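Local coordinates for protein Atg5 (Kluyveromyces marxianus, PDB 3VQI) that takes part in autophagic vesicle formation and cytoplasm-to-vacuole transport, and is the partner of Atg12 in the Atg12-Atg5 conjugate essential for autophagy, at residues M42-L52 / V83-D94. Numbering follows the deposited sequence.
Sequences MLRDAYLGFYL and VPWEYPCGVLFD. With EPE (4-(2-hydroxyethyl)-1-piperazine ethanesulfonic acid), chain F.
A buried loop-to-helix junction, in which the loop between strand 37-43 and helix 48-59 takes hold of the first turn of helix 89-96, shows how backbone acceptors can grip the start of a helix. Gly90 N donates to Arg44 O (2.7 Å) and Cys89 N to Ala46 O (3.1 Å), two bonds that tie the loop to the helix start. Pro88, at the N-cap, adds a CA-H...O contact to the same Ala46 oxygen. Because Gly90 has no side chain, its CA can lie 3.8 Å from Arg44 CB. Arg44 then runs extended from CG to NE alongside the helix, until NH2 reaches the syn side of Asp94 OD1 at 2.6 Å, nearly straight at 171°; NH1 adds weaker bonds to both carboxylate oxygens. The Phe93 ring stands almost perpendicular to the guanidinium, its CD2 approached obliquely by Arg44 NH2. Both segments belong to UblA, a ubiquitin-fold domain, and their apolar side chains meet its mixed sheet: Leu48 CD1 touches Val83 CG1 and Leu92 CD1, with Leu117 of strand 114-121 beside it. A chi1 of -59° turns Cys89 SG toward the start of helix 48-59, where it packs near Leu48 N (3.4 Å) and Leu48 CG. Farther along that helix, Leu52 CD1 reaches Trp85 CZ3 at 3.6 Å, while the EPE molecule, probably from the crystallisation liquor, lays its C8 over one face of the indole.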
loop_
_atom_site.group_PDB
_atom_site.type_symbol
_atom_site.label_atom_id
_atom_site.label_comp_id
_atom_site.label_asym_id
_atom_site.label_seq_id
_atom_site.Cartn_x
_atom_site.Cartn_y
_atom_site.Cartn_z
ATOM N N MET A 42 0.003 -5.351 -11.071
ATOM C CA MET A 42 0.269 -5.407 -9.635
ATOM C C MET A 42 -1.030 -5.399 -8.848
ATOM O O MET A 42 -2.015 -4.764 -9.244
ATOM C CB MET A 42 1.102 -4.214 -9.180
ATOM C CG MET A 42 2.540 -4.206 -9.648
ATOM S SD MET A 42 3.391 -2.769 -8.990
ATOM C CE MET A 42 5.000 -2.925 -9.813
ATOM N N LEU A 43 -1.039 -6.111 -7.731
ATOM C CA LEU A 43 -2.223 -6.131 -6.905
ATOM C C LEU A 43 -2.263 -4.822 -6.131
ATOM O O LEU A 43 -1.240 -4.362 -5.640
ATOM C CB LEU A 43 -2.172 -7.320 -5.960
ATOM C CG LEU A 43 -2.382 -8.649 -6.686
ATOM C CD1 LEU A 43 -2.060 -9.799 -5.754
ATOM C CD2 LEU A 43 -3.817 -8.730 -7.191
ATOM N N ARG A 44 -3.440 -4.209 -6.049
ATOM C CA ARG A 44 -3.588 -2.957 -5.330
ATOM C C ARG A 44 -3.214 -3.126 -3.873
ATOM O O ARG A 44 -2.550 -2.279 -3.291
ATOM C CB ARG A 44 -5.023 -2.440 -5.446
ATOM C CG ARG A 44 -5.258 -1.610 -6.700
ATOM C CD ARG A 44 -6.711 -1.195 -6.895
ATOM N NE ARG A 44 -6.750 0.064 -7.625
ATOM C CZ ARG A 44 -6.568 1.252 -7.053
ATOM N NH1 ARG A 44 -6.358 1.334 -5.741
ATOM N NH2 ARG A 44 -6.537 2.348 -7.800
ATOM N N ASP A 45 -3.637 -4.232 -3.286
ATOM C CA ASP A 45 -3.334 -4.487 -1.897
ATOM C C ASP A 45 -2.189 -5.464 -1.767
ATOM O O ASP A 45 -2.361 -6.610 -1.350
ATOM C CB ASP A 45 -4.571 -5.003 -1.173
ATOM C CG ASP A 45 -5.141 -3.979 -0.220
ATOM O OD1 ASP A 45 -4.383 -3.508 0.651
ATOM O OD2 ASP A 45 -6.336 -3.640 -0.340
ATOM N N ALA A 46 -1.015 -4.980 -2.139
ATOM C CA ALA A 46 0.228 -5.729 -2.088
ATOM C C ALA A 46 1.262 -4.637 -1.894
ATOM O O ALA A 46 0.910 -3.462 -1.809
ATOM C CB ALA A 46 0.463 -6.440 -3.403
ATOM N N TYR A 47 2.532 -5.009 -1.830
ATOM C CA TYR A 47 3.581 -4.018 -1.656
ATOM C C TYR A 47 4.499 -3.969 -2.873
ATOM O O TYR A 47 4.828 -5.018 -3.441
ATOM C CB TYR A 47 4.387 -4.341 -0.402
ATOM C CG TYR A 47 3.659 -4.004 0.871
ATOM C CD1 TYR A 47 3.503 -2.680 1.267
ATOM C CD2 TYR A 47 3.143 -5.007 1.693
ATOM C CE1 TYR A 47 2.857 -2.353 2.454
ATOM C CE2 TYR A 47 2.492 -4.691 2.890
ATOM C CZ TYR A 47 2.355 -3.359 3.263
ATOM O OH TYR A 47 1.738 -3.028 4.438
ATOM N N LEU A 48 4.895 -2.757 -3.274
ATOM C CA LEU A 48 5.786 -2.584 -4.423
ATOM C C LEU A 48 6.981 -3.482 -4.279
ATOM O O LEU A 48 7.470 -4.063 -5.254
ATOM C CB LEU A 48 6.269 -1.136 -4.530
ATOM C CG LEU A 48 5.372 -0.227 -5.363
ATOM C CD1 LEU A 48 5.895 1.204 -5.345
ATOM C CD2 LEU A 48 5.335 -0.773 -6.777
ATOM N N GLY A 49 7.447 -3.605 -3.042
ATOM C CA GLY A 49 8.596 -4.442 -2.770
ATOM C C GLY A 49 8.419 -5.884 -3.195
ATOM O O GLY A 49 9.416 -6.564 -3.446
ATOM N N PHE A 50 7.181 -6.377 -3.270
ATOM C CA PHE A 50 6.981 -7.766 -3.676
ATOM C C PHE A 50 7.394 -7.914 -5.131
ATOM O O PHE A 50 7.776 -9.000 -5.572
ATOM C CB PHE A 50 5.511 -8.212 -3.577
ATOM C CG PHE A 50 4.968 -8.332 -2.175
ATOM C CD1 PHE A 50 5.801 -8.532 -1.088
ATOM C CD2 PHE A 50 3.593 -8.300 -1.962
ATOM C CE1 PHE A 50 5.270 -8.710 0.204
ATOM C CE2 PHE A 50 3.041 -8.479 -0.680
ATOM C CZ PHE A 50 3.881 -8.682 0.405
ATOM N N TYR A 51 7.312 -6.820 -5.884
ATOM C CA TYR A 51 7.632 -6.867 -7.310
ATOM C C TYR A 51 9.071 -6.514 -7.679
ATOM O O TYR A 51 9.498 -6.770 -8.807
ATOM C CB TYR A 51 6.668 -5.960 -8.077
ATOM C CG TYR A 51 5.224 -6.339 -7.896
ATOM C CD1 TYR A 51 4.650 -7.355 -8.653
ATOM C CD2 TYR A 51 4.441 -5.723 -6.921
ATOM C CE1 TYR A 51 3.326 -7.758 -8.443
ATOM C CE2 TYR A 51 3.113 -6.115 -6.698
ATOM C CZ TYR A 51 2.562 -7.136 -7.465
ATOM O OH TYR A 51 1.250 -7.522 -7.259
ATOM N N LEU A 52 9.812 -5.947 -6.730
ATOM C CA LEU A 52 11.196 -5.536 -6.951
ATOM C C LEU A 52 12.106 -6.535 -7.671
ATOM O O LEU A 52 12.589 -6.243 -8.758
ATOM C CB LEU A 52 11.847 -5.124 -5.627
ATOM C CG LEU A 52 12.587 -3.784 -5.619
ATOM C CD1 LEU A 52 13.586 -3.764 -4.473
ATOM C CD2 LEU A 52 13.298 -3.581 -6.933
ATOM N N VAL A 83 9.308 6.643 -4.553
ATOM C CA VAL A 83 8.000 6.180 -4.117
ATOM C C VAL A 83 8.117 5.596 -2.717
ATOM O O VAL A 83 8.980 4.764 -2.464
ATOM C CB VAL A 83 7.440 5.099 -5.049
ATOM C CG1 VAL A 83 6.123 4.564 -4.486
ATOM C CG2 VAL A 83 7.216 5.682 -6.438
ATOM N N PRO A 84 7.255 6.043 -1.787
ATOM C CA PRO A 84 7.210 5.604 -0.387
ATOM C C PRO A 84 6.592 4.235 -0.400
ATOM O O PRO A 84 5.415 4.096 -0.045
ATOM C CB PRO A 84 6.255 6.601 0.279
ATOM C CG PRO A 84 6.131 7.739 -0.706
ATOM C CD PRO A 84 6.210 7.041 -2.041
ATOM N N TRP A 85 7.368 3.231 -0.804
ATOM C CA TRP A 85 6.836 1.885 -0.912
ATOM C C TRP A 85 6.321 1.108 0.313
ATOM O O TRP A 85 5.860 -0.023 0.163
ATOM C CB TRP A 85 7.807 1.011 -1.695
ATOM C CG TRP A 85 9.209 1.039 -1.250
ATOM C CD1 TRP A 85 9.730 1.676 -0.166
ATOM C CD2 TRP A 85 10.299 0.403 -1.911
ATOM N NE1 TRP A 85 11.091 1.478 -0.109
ATOM C CE2 TRP A 85 11.466 0.699 -1.171
ATOM C CE3 TRP A 85 10.404 -0.394 -3.062
ATOM C CZ2 TRP A 85 12.721 0.229 -1.545
ATOM C CZ3 TRP A 85 11.653 -0.862 -3.434
ATOM C CH2 TRP A 85 12.796 -0.548 -2.677
ATOM N N GLU A 86 6.377 1.700 1.501
ATOM C CA GLU A 86 5.854 1.034 2.686
ATOM C C GLU A 86 4.324 1.154 2.737
ATOM O O GLU A 86 3.693 0.783 3.727
ATOM C CB GLU A 86 6.462 1.607 3.985
ATOM C CG GLU A 86 6.091 3.036 4.319
ATOM C CD GLU A 86 6.978 4.064 3.632
ATOM O OE1 GLU A 86 6.931 5.245 4.046
ATOM O OE2 GLU A 86 7.716 3.700 2.685
ATOM N N TYR A 87 3.731 1.692 1.675
ATOM C CA TYR A 87 2.286 1.803 1.596
ATOM C C TYR A 87 1.838 0.891 0.472
ATOM O O TYR A 87 2.571 0.675 -0.490
ATOM C CB TYR A 87 1.857 3.241 1.302
ATOM C CG TYR A 87 2.150 4.187 2.433
ATOM C CD1 TYR A 87 3.251 5.047 2.387
ATOM C CD2 TYR A 87 1.360 4.184 3.583
ATOM C CE1 TYR A 87 3.562 5.885 3.463
ATOM C CE2 TYR A 87 1.660 5.012 4.668
ATOM C CZ TYR A 87 2.762 5.855 4.597
ATOM O OH TYR A 87 3.061 6.655 5.667
ATOM N N PRO A 88 0.635 0.315 0.582
ATOM C CA PRO A 88 0.227 -0.561 -0.521
ATOM C C PRO A 88 0.232 0.133 -1.879
ATOM O O PRO A 88 0.017 1.346 -1.966
ATOM C CB PRO A 88 -1.166 -1.044 -0.098
ATOM C CG PRO A 88 -1.568 -0.103 1.047
ATOM C CD PRO A 88 -0.283 0.199 1.729
ATOM N N CYS A 89 0.490 -0.649 -2.925
ATOM C CA CYS A 89 0.526 -0.164 -4.301
ATOM C C CYS A 89 -0.695 0.674 -4.663
ATOM O O CYS A 89 -0.578 1.803 -5.121
ATOM C CB CYS A 89 0.608 -1.343 -5.275
ATOM S SG CYS A 89 2.043 -2.410 -5.033
ATOM N N GLY A 90 -1.870 0.101 -4.467
ATOM C CA GLY A 90 -3.088 0.812 -4.798
ATOM C C GLY A 90 -3.169 2.190 -4.177
ATOM O O GLY A 90 -3.620 3.150 -4.812
ATOM N N VAL A 91 -2.733 2.284 -2.928
ATOM C CA VAL A 91 -2.749 3.542 -2.208
ATOM C C VAL A 91 -1.821 4.551 -2.885
ATOM O O VAL A 91 -2.177 5.714 -3.053
ATOM C CB VAL A 91 -2.313 3.320 -0.753
ATOM C CG1 VAL A 91 -2.204 4.654 -0.015
ATOM C CG2 VAL A 91 -3.308 2.423 -0.067
ATOM N N LEU A 92 -0.641 4.096 -3.291
ATOM C CA LEU A 92 0.332 4.963 -3.932
ATOM C C LEU A 92 -0.174 5.366 -5.301
ATOM O O LEU A 92 -0.054 6.521 -5.707
ATOM C CB LEU A 92 1.676 4.240 -4.034
ATOM C CG LEU A 92 2.239 3.910 -2.647
ATOM C CD1 LEU A 92 3.384 2.898 -2.738
ATOM C CD2 LEU A 92 2.686 5.212 -1.981
ATOM N N PHE A 93 -0.747 4.400 -6.010
ATOM C CA PHE A 93 -1.305 4.653 -7.333
ATOM C C PHE A 93 -2.371 5.754 -7.224
ATOM O O PHE A 93 -2.377 6.713 -8.000
ATOM C CB PHE A 93 -1.949 3.383 -7.882
ATOM C CG PHE A 93 -2.586 3.560 -9.223
ATOM C CD1 PHE A 93 -1.818 3.531 -10.381
ATOM C CD2 PHE A 93 -3.955 3.780 -9.330
ATOM C CE1 PHE A 93 -2.401 3.719 -11.634
ATOM C CE2 PHE A 93 -4.552 3.968 -10.577
ATOM C CZ PHE A 93 -3.773 3.939 -11.733
ATOM N N ASP A 94 -3.273 5.604 -6.261
ATOM C CA ASP A 94 -4.332 6.579 -6.059
ATOM C C ASP A 94 -3.766 7.953 -5.734
ATOM O O ASP A 94 -4.304 8.963 -6.147
ATOM C CB ASP A 94 -5.253 6.148 -4.907
ATOM C CG ASP A 94 -6.130 4.961 -5.263
ATOM O OD1 ASP A 94 -6.175 4.584 -6.452
ATOM O OD2 ASP A 94 -6.784 4.414 -4.350
HETATM N N1 EPE F . 9.623 -1.238 4.856
HETATM C C2 EPE F . 8.310 -1.888 4.826
HETATM C C3 EPE F . 7.640 -1.624 3.480
HETATM N N4 EPE F . 8.476 -2.112 2.381
HETATM C C5 EPE F . 9.756 -1.346 2.425
HETATM C C6 EPE F . 10.479 -1.714 3.740
HETATM C C7 EPE F . 7.718 -1.811 1.173
HETATM C C8 EPE F . 8.398 -2.268 -0.083
HETATM O O8 EPE F . 7.477 -2.077 -1.147
HETATM C C9 EPE F . 10.181 -1.537 6.193
HETATM C C10 EPE F . 11.590 -0.998 6.440
HETATM S S EPE F . 12.078 -1.388 8.147
HETATM O O1S EPE F . 11.257 -0.605 9.020
HETATM O O2S EPE F . 12.138 -2.800 8.375
HETATM O O3S EPE F . 13.507 -0.863 8.321
#